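Local coordinates for amidohydrolase family protein (Acinetobacter baumannii, PDB 4I6K) that probably hydrolyses 2-pyrone-4,6-dicarboxylic acid, or a related carboxylate, as an amidohydrolase-family enzyme, at residues E154-P159 and V177-G182; K160-L165 and Q196-L201; H207-S212 and H241-G246. One frame throughout, in Å; residues are numbered along the deposited sequence.

Contact 1: E154-P159 and V177-G182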
loop_
_atom_site.group_PDB
_atom_site.type_symbol
_atom_site.label_atom_id
_atom_site.label_comp_id
_atom_site.label_asym_id
_atom_site.label_seq_id
_atom_site.Cartn_x
_atom_site.Cartn_y
_atom_site.Cartn_z
ATOM N N GLU A 154 -6.990 -1.171 1.527
ATOM C CA GLU A 154 -5.610 -1.584 1.254
ATOM C C GLU A 154 -5.204 -2.745 2.159
ATOM O O GLU A 154 -5.460 -2.723 3.368
ATOM C CB GLU A 154 -4.658 -0.394 1.457
ATOM C CG GLU A 154 -3.192 -0.653 1.087
ATOM C CD GLU A 154 -2.283 0.552 1.377
ATOM O OE1 GLU A 154 -2.744 1.533 2.007
ATOM O OE2 GLU A 154 -1.103 0.517 0.969
ATOM N N LEU A 155 -4.575 -3.765 1.577
ATOM C CA LEU A 155 -4.125 -4.922 2.356
ATOM C C LEU A 155 -2.611 -5.057 2.352
ATOM O O LEU A 155 -1.961 -4.965 1.309
ATOM C CB LEU A 155 -4.730 -6.230 1.824
ATOM C CG LEU A 155 -6.227 -6.216 1.506
ATOM C CD1 LEU A 155 -6.709 -7.585 1.009
ATOM C CD2 LEU A 155 -7.015 -5.752 2.718
ATOM N N HIS A 156 -2.057 -5.275 3.533
ATOM C CA HIS A 156 -0.701 -5.741 3.630
ATOM C C HIS A 156 -0.764 -7.021 4.438
ATOM O O HIS A 156 -1.109 -6.996 5.615
ATOM C CB HIS A 156 0.188 -4.713 4.307
ATOM C CG HIS A 156 1.633 -5.091 4.299
ATOM N ND1 HIS A 156 2.416 -5.081 5.436
ATOM C CD2 HIS A 156 2.431 -5.526 3.294
ATOM C CE1 HIS A 156 3.638 -5.472 5.124
ATOM N NE2 HIS A 156 3.675 -5.747 3.831
ATOM N N ALA A 157 -0.458 -8.141 3.790
ATOM C CA ALA A 157 -0.699 -9.435 4.390
ATOM C C ALA A 157 -0.055 -10.555 3.589
ATOM O O ALA A 157 0.170 -10.419 2.387
ATOM C CB ALA A 157 -2.196 -9.676 4.518
ATOM N N PRO A 158 0.241 -11.676 4.263
ATOM C CA PRO A 158 0.809 -12.848 3.619
ATOM C C PRO A 158 -0.236 -13.565 2.770
ATOM O O PRO A 158 -1.433 -13.535 3.096
ATOM C CB PRO A 158 1.207 -13.730 4.803
ATOM C CG PRO A 158 0.225 -13.339 5.894
ATOM C CD PRO A 158 0.078 -11.860 5.718
ATOM N N PRO A 159 0.218 -14.226 1.691
ATOM C CA PRO A 159 -0.689 -14.906 0.783
ATOM C C PRO A 159 -1.694 -15.826 1.491
ATOM O O PRO A 159 -2.850 -15.908 1.073
ATOM C CB PRO A 159 0.259 -15.664 -0.137
ATOM C CG PRO A 159 1.423 -14.691 -0.274
ATOM C CD PRO A 159 1.595 -14.167 1.155
ATOM N N VAL A 177 -6.758 -2.918 -2.681
ATOM C CA VAL A 177 -5.395 -2.632 -3.092
ATOM C C VAL A 177 -4.457 -3.540 -2.329
ATOM O O VAL A 177 -4.548 -3.642 -1.111
ATOM C CB VAL A 177 -5.064 -1.155 -2.817
ATOM C CG1 VAL A 177 -3.681 -0.818 -3.312
ATOM C CG2 VAL A 177 -6.123 -0.260 -3.487
ATOM N N ILE A 178 -3.577 -4.234 -3.039
ATOM C CA ILE A 178 -2.699 -5.181 -2.361
ATOM C C ILE A 178 -1.256 -4.696 -2.331
ATOM O O ILE A 178 -0.673 -4.440 -3.375
ATOM C CB ILE A 178 -2.789 -6.611 -2.957
ATOM C CG1 ILE A 178 -4.230 -7.148 -2.882
ATOM C CG2 ILE A 178 -1.830 -7.560 -2.233
ATOM C CD1 ILE A 178 -4.959 -7.088 -4.209
ATOM N N ASP A 179 -0.706 -4.571 -1.119
ATOM C CA ASP A 179 0.642 -4.056 -0.879
ATOM C C ASP A 179 1.759 -4.997 -1.336
ATOM O O ASP A 179 1.671 -6.207 -1.148
ATOM C CB ASP A 179 0.835 -3.782 0.614
ATOM C CG ASP A 179 0.093 -2.552 1.088
ATOM O OD1 ASP A 179 -0.106 -2.430 2.316
ATOM O OD2 ASP A 179 -0.282 -1.704 0.247
ATOM N N HIS A 180 2.800 -4.415 -1.937
ATOM C CA HIS A 180 4.075 -5.098 -2.217
ATOM C C HIS A 180 3.948 -6.469 -2.901
ATOM O O HIS A 180 4.275 -7.509 -2.312
ATOM C CB HIS A 180 4.899 -5.227 -0.932
ATOM C CG HIS A 180 4.928 -3.979 -0.102
ATOM N ND1 HIS A 180 5.000 -2.718 -0.657
ATOM C CD2 HIS A 180 4.910 -3.799 1.242
ATOM C CE1 HIS A 180 5.007 -1.816 0.310
ATOM N NE2 HIS A 180 4.954 -2.444 1.471
ATOM N N PHE A 181 3.484 -6.452 -4.151
ATOM C CA PHE A 181 3.313 -7.660 -4.966
ATOM C C PHE A 181 2.509 -8.774 -4.310
ATOM O O PHE A 181 2.491 -9.891 -4.827
ATOM C CB PHE A 181 4.666 -8.225 -5.399
ATOM C CG PHE A 181 5.518 -7.247 -6.154
ATOM C CD1 PHE A 181 5.562 -7.270 -7.543
ATOM C CD2 PHE A 181 6.270 -6.300 -5.477
ATOM C CE1 PHE A 181 6.352 -6.378 -8.239
ATOM C CE2 PHE A 181 7.059 -5.404 -6.173
ATOM C CZ PHE A 181 7.105 -5.443 -7.549
ATOM N N GLY A 182 1.844 -8.478 -3.193
ATOM C CA GLY A 182 1.096 -9.501 -2.463
ATOM C C GLY A 182 1.997 -10.293 -1.534
ATOM O O GLY A 182 1.649 -11.394 -1.099
HETATM O O HOH W 1 0.147 -7.908 0.848
#
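Glu154 and Asp179 meet through their carboxylates: OE2 of Glu154 comes within 2.5 Å of OD2 of Asp179, with the two planes nearly perpendicular, 83° apart. Glu154 achieves the reach by holding CG anti to the backbone N (chi1 -175°) and running extended beyond it. Next to this pair, the CB of His156 lies 3.0 Å from OD1 of Asp179, while His156 NE2 approaches the edge of the His180 ring at CD2, 3.5 Å away. Behind the side chains are two backbone bonds, Leu155 N to Val177 O (2.7 Å) and Asp179 N to Leu155 O (2.8 Å). They pair neighbouring parallel strands of a (beta/alpha)8 barrel, the ends of a beta-alpha-beta unit whose helix is 159-169. Leu155, on the other face from Glu154 and Val177, suits the apolar layer under Leu162 and Leu166 of that helix. Past the strand ends a water links the two segments, accepting from Ala157 N and donating to Asp179 O. Farther out, Lys210 forms a salt bridge with Glu154 and Arg123 one with Asp179, probably offsetting the clustered acids. Asn125 binds His156 ND1, and Ser212 binds His180 ND1 while the other ring nitrogen, NE2, is hydrogen-bonded to citric acid, probably from the crystallisation liquor.

Contact 2: K160-L165 and Q196-L201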
loop_
_atom_site.group_PDB
_atom_site.type_symbol
_atom_site.label_atom_id
_atom_site.label_comp_id
_atom_site.label_asym_id
_atom_site.label_seq_id
_atom_site.Cartn_x
_atom_site.Cartn_y
_atom_site.Cartn_z
ATOM N N LYS A 160 -1.273 -16.484 2.565
ATOM C CA LYS A 160 -2.173 -17.347 3.311
ATOM C C LYS A 160 -3.337 -16.554 3.913
ATOM O O LYS A 160 -4.394 -17.107 4.189
ATOM C CB LYS A 160 -1.408 -18.112 4.397
ATOM C CG LYS A 160 -0.867 -17.254 5.536
ATOM C CD LYS A 160 -0.054 -18.113 6.499
ATOM C CE LYS A 160 0.813 -17.303 7.456
ATOM N NZ LYS A 160 0.207 -17.164 8.812
ATOM N N TYR A 161 -3.128 -15.253 4.101
ATOM C CA TYR A 161 -4.146 -14.380 4.657
ATOM C C TYR A 161 -4.978 -13.785 3.528
ATOM O O TYR A 161 -6.216 -13.678 3.631
ATOM C CB TYR A 161 -3.492 -13.260 5.471
ATOM C CG TYR A 161 -3.224 -13.584 6.935
ATOM C CD1 TYR A 161 -2.900 -12.572 7.829
ATOM C CD2 TYR A 161 -3.290 -14.894 7.424
ATOM C CE1 TYR A 161 -2.654 -12.837 9.168
ATOM C CE2 TYR A 161 -3.041 -15.176 8.782
ATOM C CZ TYR A 161 -2.719 -14.129 9.648
ATOM O OH TYR A 161 -2.464 -14.342 11.002
ATOM N N LEU A 162 -4.295 -13.404 2.448
ATOM C CA LEU A 162 -4.966 -12.807 1.291
ATOM C C LEU A 162 -5.984 -13.761 0.682
ATOM O O LEU A 162 -7.067 -13.336 0.280
ATOM C CB LEU A 162 -3.954 -12.382 0.223
ATOM C CG LEU A 162 -2.935 -11.323 0.624
ATOM C CD1 LEU A 162 -1.806 -11.232 -0.402
ATOM C CD2 LEU A 162 -3.636 -9.994 0.779
ATOM N N VAL A 163 -5.633 -15.044 0.600
ATOM C CA VAL A 163 -6.532 -16.055 0.037
ATOM C C VAL A 163 -7.854 -16.113 0.820
ATOM O O VAL A 163 -8.902 -16.521 0.298
ATOM C CB VAL A 163 -5.876 -17.439 0.040
ATOM C CG1 VAL A 163 -6.906 -18.507 -0.288
ATOM C CG2 VAL A 163 -4.697 -17.485 -0.934
ATOM N N GLN A 164 -7.776 -15.675 2.072
ATOM C CA GLN A 164 -8.886 -15.674 3.014
ATOM C C GLN A 164 -9.728 -14.419 2.901
ATOM O O GLN A 164 -10.952 -14.449 3.050
ATOM C CB GLN A 164 -8.296 -15.652 4.412
ATOM C CG GLN A 164 -9.141 -16.283 5.429
ATOM C CD GLN A 164 -8.887 -17.746 5.475
ATOM O OE1 GLN A 164 -9.050 -18.448 4.473
ATOM N NE2 GLN A 164 -8.466 -18.229 6.637
ATOM N N LEU A 165 -9.048 -13.301 2.669
ATOM C CA LEU A 165 -9.669 -11.982 2.713
ATOM C C LEU A 165 -10.417 -11.605 1.445
ATOM O O LEU A 165 -11.525 -11.071 1.503
ATOM C CB LEU A 165 -8.605 -10.926 3.007
ATOM C CG LEU A 165 -7.989 -11.027 4.403
ATOM C CD1 LEU A 165 -6.636 -10.348 4.441
ATOM C CD2 LEU A 165 -8.946 -10.424 5.416
ATOM N N GLN A 196 -0.727 -18.863 -5.632
ATOM C CA GLN A 196 -1.445 -19.251 -6.824
ATOM C C GLN A 196 -2.933 -19.028 -6.615
ATOM O O GLN A 196 -3.617 -18.525 -7.499
ATOM C CB GLN A 196 -1.171 -20.718 -7.190
ATOM C CG GLN A 196 0.241 -20.998 -7.681
ATOM C CD GLN A 196 0.578 -20.266 -8.977
ATOM O OE1 GLN A 196 -0.134 -20.379 -9.971
ATOM N NE2 GLN A 196 1.675 -19.516 -8.968
ATOM N N LYS A 197 -3.442 -19.419 -5.452
ATOM C CA LYS A 197 -4.855 -19.222 -5.169
ATOM C C LYS A 197 -5.163 -17.731 -5.195
ATOM O O LYS A 197 -6.124 -17.290 -5.836
ATOM C CB LYS A 197 -5.226 -19.819 -3.815
ATOM C CG LYS A 197 -6.695 -19.613 -3.429
ATOM C CD LYS A 197 -7.630 -20.619 -4.088
ATOM C CE LYS A 197 -7.944 -21.777 -3.143
ATOM N NZ LYS A 197 -8.909 -22.749 -3.739
ATOM N N PHE A 198 -4.324 -16.960 -4.505
ATOM C CA PHE A 198 -4.429 -15.498 -4.458
ATOM C C PHE A 198 -4.591 -14.914 -5.853
ATOM O O PHE A 198 -5.517 -14.150 -6.114
ATOM C CB PHE A 198 -3.189 -14.912 -3.763
ATOM C CG PHE A 198 -2.878 -13.493 -4.152
ATOM C CD1 PHE A 198 -1.755 -13.198 -4.905
ATOM C CD2 PHE A 198 -3.702 -12.452 -3.761
ATOM C CE1 PHE A 198 -1.463 -11.887 -5.253
ATOM C CE2 PHE A 198 -3.418 -11.145 -4.117
ATOM C CZ PHE A 198 -2.301 -10.862 -4.861
ATOM N N LEU A 199 -3.696 -15.312 -6.755
ATOM C CA LEU A 199 -3.713 -14.842 -8.130
ATOM C C LEU A 199 -5.043 -15.143 -8.812
ATOM O O LEU A 199 -5.580 -14.308 -9.535
ATOM C CB LEU A 199 -2.575 -15.490 -8.916
ATOM C CG LEU A 199 -1.156 -15.033 -8.595
ATOM C CD1 LEU A 199 -0.166 -15.988 -9.214
ATOM C CD2 LEU A 199 -0.923 -13.622 -9.103
ATOM N N SER A 200 -5.565 -16.344 -8.598
ATOM C CA SER A 200 -6.815 -16.735 -9.236
ATOM C C SER A 200 -7.999 -15.917 -8.694
ATOM O O SER A 200 -9.034 -15.780 -9.351
ATOM C CB SER A 200 -7.068 -18.218 -9.000
ATOM O OG SER A 200 -7.342 -18.455 -7.624
ATOM N N LEU A 201 -7.841 -15.375 -7.494
ATOM C CA LEU A 201 -8.935 -14.664 -6.825
ATOM C C LEU A 201 -9.009 -13.227 -7.290
ATOM O O LEU A 201 -9.985 -12.521 -7.017
ATOM C CB LEU A 201 -8.740 -14.684 -5.306
ATOM C CG LEU A 201 -8.775 -16.052 -4.644
ATOM C CD1 LEU A 201 -8.428 -15.946 -3.162
ATOM C CD2 LEU A 201 -10.159 -16.628 -4.850
#
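The Phe198 ring receives Leu162 over one face: the methyl CD1 of Leu162 stands 4.3 Å from the ring centroid, only 22° off the normal, a CH-pi contact placed somewhat toward the rim. Leu162 CB also touches ring atom CD2 of Phe198, at 4.0 Å, because the two side chains lie side by side and point the same way. Tyr195, one turn back from Phe198 in its own helix, meets the same ring with its plane inclined at about 45°. A flat, broad phenylalanine thus suits a place where a branched leucine has to be covered.

Val163 fills the middle of the contact with both its methyls. With CG1 anti to the backbone N (chi1 169°) and CG2 anti to the carbonyl carbon, CG2 rests against the backbone N of Phe198 at 3.6 Å, and CG1 presses on Lys197 CG at 3.3 Å, closer than usual for two carbons. Lys197 contributes just the near part of its chain, which then bends twice. One turn on, CD1 of Leu201 reaches the carbonyl O of Val163 at 3.5 Å; Leu201 also packs on Leu166 and Pro167.

The segments belong to helices on the outside of the barrel; the axes of 160-165 and 196-201 come within 8.6 Å and their directions differ by 32°. No hydrogen bond crosses between them, so the pairing depends on shape and on burial of apolar surface, with the amine end of Lys197 leading away from the contact.

Contact 3: H207-S212 and H241-G246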
loop_
_atom_site.group_PDB
_atom_site.type_symbol
_atom_site.label_atom_id
_atom_site.label_comp_id
_atom_site.label_asym_id
_atom_site.label_seq_id
_atom_site.Cartn_x
_atom_site.Cartn_y
_atom_site.Cartn_z
ATOM N N HIS A 207 -9.566 -5.379 -8.033
ATOM C CA HIS A 207 -8.285 -5.433 -7.332
ATOM C C HIS A 207 -7.179 -4.660 -8.011
ATOM O O HIS A 207 -7.095 -4.651 -9.233
ATOM C CB HIS A 207 -7.850 -6.878 -7.134
ATOM C CG HIS A 207 -8.827 -7.682 -6.349
ATOM N ND1 HIS A 207 -9.687 -8.585 -6.937
ATOM C CD2 HIS A 207 -9.107 -7.698 -5.028
ATOM C CE1 HIS A 207 -10.441 -9.139 -6.005
ATOM N NE2 HIS A 207 -10.111 -8.617 -4.838
ATOM N N TRP A 208 -6.340 -4.017 -7.195
ATOM C CA TRP A 208 -5.153 -3.293 -7.652
ATOM C C TRP A 208 -3.941 -3.856 -6.925
ATOM O O TRP A 208 -4.036 -4.235 -5.749
ATOM C CB TRP A 208 -5.253 -1.797 -7.334
ATOM C CG TRP A 208 -6.431 -1.112 -7.930
ATOM C CD1 TRP A 208 -7.741 -1.278 -7.580
ATOM C CD2 TRP A 208 -6.415 -0.142 -8.987
ATOM N NE1 TRP A 208 -8.545 -0.477 -8.364
ATOM C CE2 TRP A 208 -7.752 0.240 -9.226
ATOM C CE3 TRP A 208 -5.400 0.441 -9.752
ATOM C CZ2 TRP A 208 -8.100 1.178 -10.203
ATOM C CZ3 TRP A 208 -5.751 1.380 -10.729
ATOM C CH2 TRP A 208 -7.086 1.733 -10.943
ATOM N N ILE A 209 -2.801 -3.893 -7.613
ATOM C CA ILE A 209 -1.572 -4.359 -6.982
ATOM C C ILE A 209 -0.456 -3.323 -7.026
ATOM O O ILE A 209 -0.191 -2.713 -8.078
ATOM C CB ILE A 209 -1.056 -5.641 -7.628
ATOM C CG1 ILE A 209 -2.135 -6.712 -7.578
ATOM C CG2 ILE A 209 0.191 -6.101 -6.907
ATOM C CD1 ILE A 209 -1.913 -7.826 -8.558
ATOM N N LYS A 210 0.185 -3.128 -5.873
ATOM C CA LYS A 210 1.328 -2.232 -5.757
ATOM C C LYS A 210 2.592 -3.008 -6.087
ATOM O O LYS A 210 2.842 -4.051 -5.487
ATOM C CB LYS A 210 1.431 -1.663 -4.336
ATOM C CG LYS A 210 0.178 -0.971 -3.812
ATOM C CD LYS A 210 0.561 0.276 -3.032
ATOM C CE LYS A 210 -0.524 0.703 -2.077
ATOM N NZ LYS A 210 -0.155 1.989 -1.406
ATOM N N VAL A 211 3.386 -2.508 -7.037
ATOM C CA VAL A 211 4.654 -3.164 -7.385
ATOM C C VAL A 211 5.807 -2.512 -6.621
ATOM O O VAL A 211 6.848 -2.181 -7.182
ATOM C CB VAL A 211 4.939 -3.163 -8.914
ATOM C CG1 VAL A 211 3.938 -4.056 -9.670
ATOM C CG2 VAL A 211 4.933 -1.740 -9.478
ATOM N N SER A 212 5.601 -2.344 -5.322
ATOM C CA SER A 212 6.541 -1.668 -4.456
ATOM C C SER A 212 7.190 -2.706 -3.581
ATOM O O SER A 212 6.719 -3.845 -3.516
ATOM C CB SER A 212 5.774 -0.711 -3.553
ATOM O OG SER A 212 4.812 -1.420 -2.783
ATOM N N HIS A 241 -3.477 -2.256 -16.034
ATOM C CA HIS A 241 -4.067 -0.961 -15.681
ATOM C C HIS A 241 -4.498 -0.947 -14.228
ATOM O O HIS A 241 -5.046 0.035 -13.727
ATOM C CB HIS A 241 -5.220 -0.600 -16.622
ATOM C CG HIS A 241 -4.801 -0.533 -18.052
ATOM N ND1 HIS A 241 -4.689 0.655 -18.738
ATOM C CD2 HIS A 241 -4.402 -1.504 -18.909
ATOM C CE1 HIS A 241 -4.265 0.411 -19.966
ATOM N NE2 HIS A 241 -4.084 -0.890 -20.096
ATOM N N LYS A 242 -4.206 -2.040 -13.543
ATOM C CA LYS A 242 -4.528 -2.152 -12.139
ATOM C C LYS A 242 -3.260 -2.047 -11.289
ATOM O O LYS A 242 -3.292 -2.217 -10.070
ATOM C CB LYS A 242 -5.241 -3.481 -11.886
ATOM C CG LYS A 242 -6.435 -3.740 -12.818
ATOM C CD LYS A 242 -7.414 -2.562 -12.878
ATOM C CE LYS A 242 -7.964 -2.190 -11.481
ATOM N NZ LYS A 242 -8.900 -3.206 -10.877
ATOM N N LEU A 243 -2.141 -1.761 -11.938
ATOM C CA LEU A 243 -0.863 -1.773 -11.245
ATOM C C LEU A 243 -0.415 -0.371 -10.882
ATOM O O LEU A 243 -0.525 0.550 -11.689
ATOM C CB LEU A 243 0.200 -2.447 -12.104
ATOM C CG LEU A 243 -0.066 -3.916 -12.457
ATOM C CD1 LEU A 243 1.117 -4.508 -13.242
ATOM C CD2 LEU A 243 -0.367 -4.724 -11.189
ATOM N N ILE A 244 0.080 -0.212 -9.661
ATOM C CA ILE A 244 0.661 1.061 -9.240
ATOM C C ILE A 244 1.984 0.858 -8.490
ATOM O O ILE A 244 2.270 -0.238 -7.987
ATOM C CB ILE A 244 -0.334 1.965 -8.433
ATOM C CG1 ILE A 244 -0.766 1.315 -7.117
ATOM C CG2 ILE A 244 -1.554 2.351 -9.289
ATOM C CD1 ILE A 244 -2.008 0.467 -7.232
ATOM N N TRP A 245 2.799 1.910 -8.442
ATOM C CA TRP A 245 4.110 1.828 -7.792
ATOM C C TRP A 245 4.248 2.679 -6.537
ATOM O O TRP A 245 3.635 3.741 -6.415
ATOM C CB TRP A 245 5.227 2.222 -8.755
ATOM C CG TRP A 245 6.580 2.133 -8.122
ATOM C CD1 TRP A 245 7.338 1.010 -7.959
ATOM C CD2 TRP A 245 7.326 3.208 -7.549
ATOM N NE1 TRP A 245 8.517 1.322 -7.330
ATOM C CE2 TRP A 245 8.535 2.669 -7.073
ATOM C CE3 TRP A 245 7.096 4.582 -7.405
ATOM C CZ2 TRP A 245 9.509 3.455 -6.460
ATOM C CZ3 TRP A 245 8.068 5.361 -6.791
ATOM C CH2 TRP A 245 9.253 4.795 -6.327
ATOM N N GLY A 246 5.089 2.210 -5.622
ATOM C CA GLY A 246 5.416 2.972 -4.434
ATOM C C GLY A 246 6.862 2.777 -4.049
ATOM O O GLY A 246 7.420 1.683 -4.183
HETATM O O HOH W 2 -11.161 -1.720 -9.559
#
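Lys242 folds back on itself, with all four side-chain torsions near -60° (chi2 -50°), and this coil brings its end over the indole of Trp208, whose own CG is turned anti to the carbonyl carbon (chi1 -59°). CE of Lys242 sits above the ring, 3.5 Å from the centroid of the five-membered part, and the amine NZ follows at 3.9 Å, giving a CH-pi and a cation-pi contact over the same face. A lysine suits this place because its methylenes pack on the indole while its amine finds oxygens: Lys242 NZ donates to His207 O at 2.8 Å, approaching from above the carbonyl plane, then to Val204 O and a water. That water also takes a weak bond from Trp208 NE1, which is hydrogen-bonded to Asp175.

Alongside, strands 207-210 and 243-244 pair in parallel register as the last two of the (beta/alpha)8 barrel, joined through helix 222-237. Three backbone bonds stitch them: Ile209 N to Lys242 O, Ile244 N to Ile209 O, and Val211 N to Ile244 O, the last being the shortest at 2.7 Å. On the helix side, CD2 of Leu243 fits against CB of Ile209 at 3.7 Å, and both side chains pack on Phe234. The other face holds Ile244 and Lys210. Ile244 CD1 lies 4.0 Å from Trp208 CB. Lys210 touches Ile244 with its CG and then leads away; its amine, the one paired with Glu154, also binds Thr30 O and His31 ND1. Beyond the strands, Val211 sets CG2 in the plane of the Trp245 indole, 4.0 Å from its CD1, and a backbone hydrogen bond between Trp245 and Thr30 links this end to the first strand.

From the N terminus, strand 152-156 and the turn after it open contact 1, and helix 159-169 follows at once with the first half of contact 2. The chain returns at 177-182 to close contact 1, then at 196-201 to close contact 2, so the two loops cross. Contact 3 comes later in series: it opens at 207-212 and closes at 241-246. Leu162 belongs to contact 2 but also packs on Leu155 and Ile178 of contact 1, tying outer helix to sheet. Strands 176-178 and 207-210 are neighbours, joined by Ile178 N to Trp208 O, so contacts 1 and 3 continue one parallel sheet, while Leu201 reaches His207 between contacts 2 and 3.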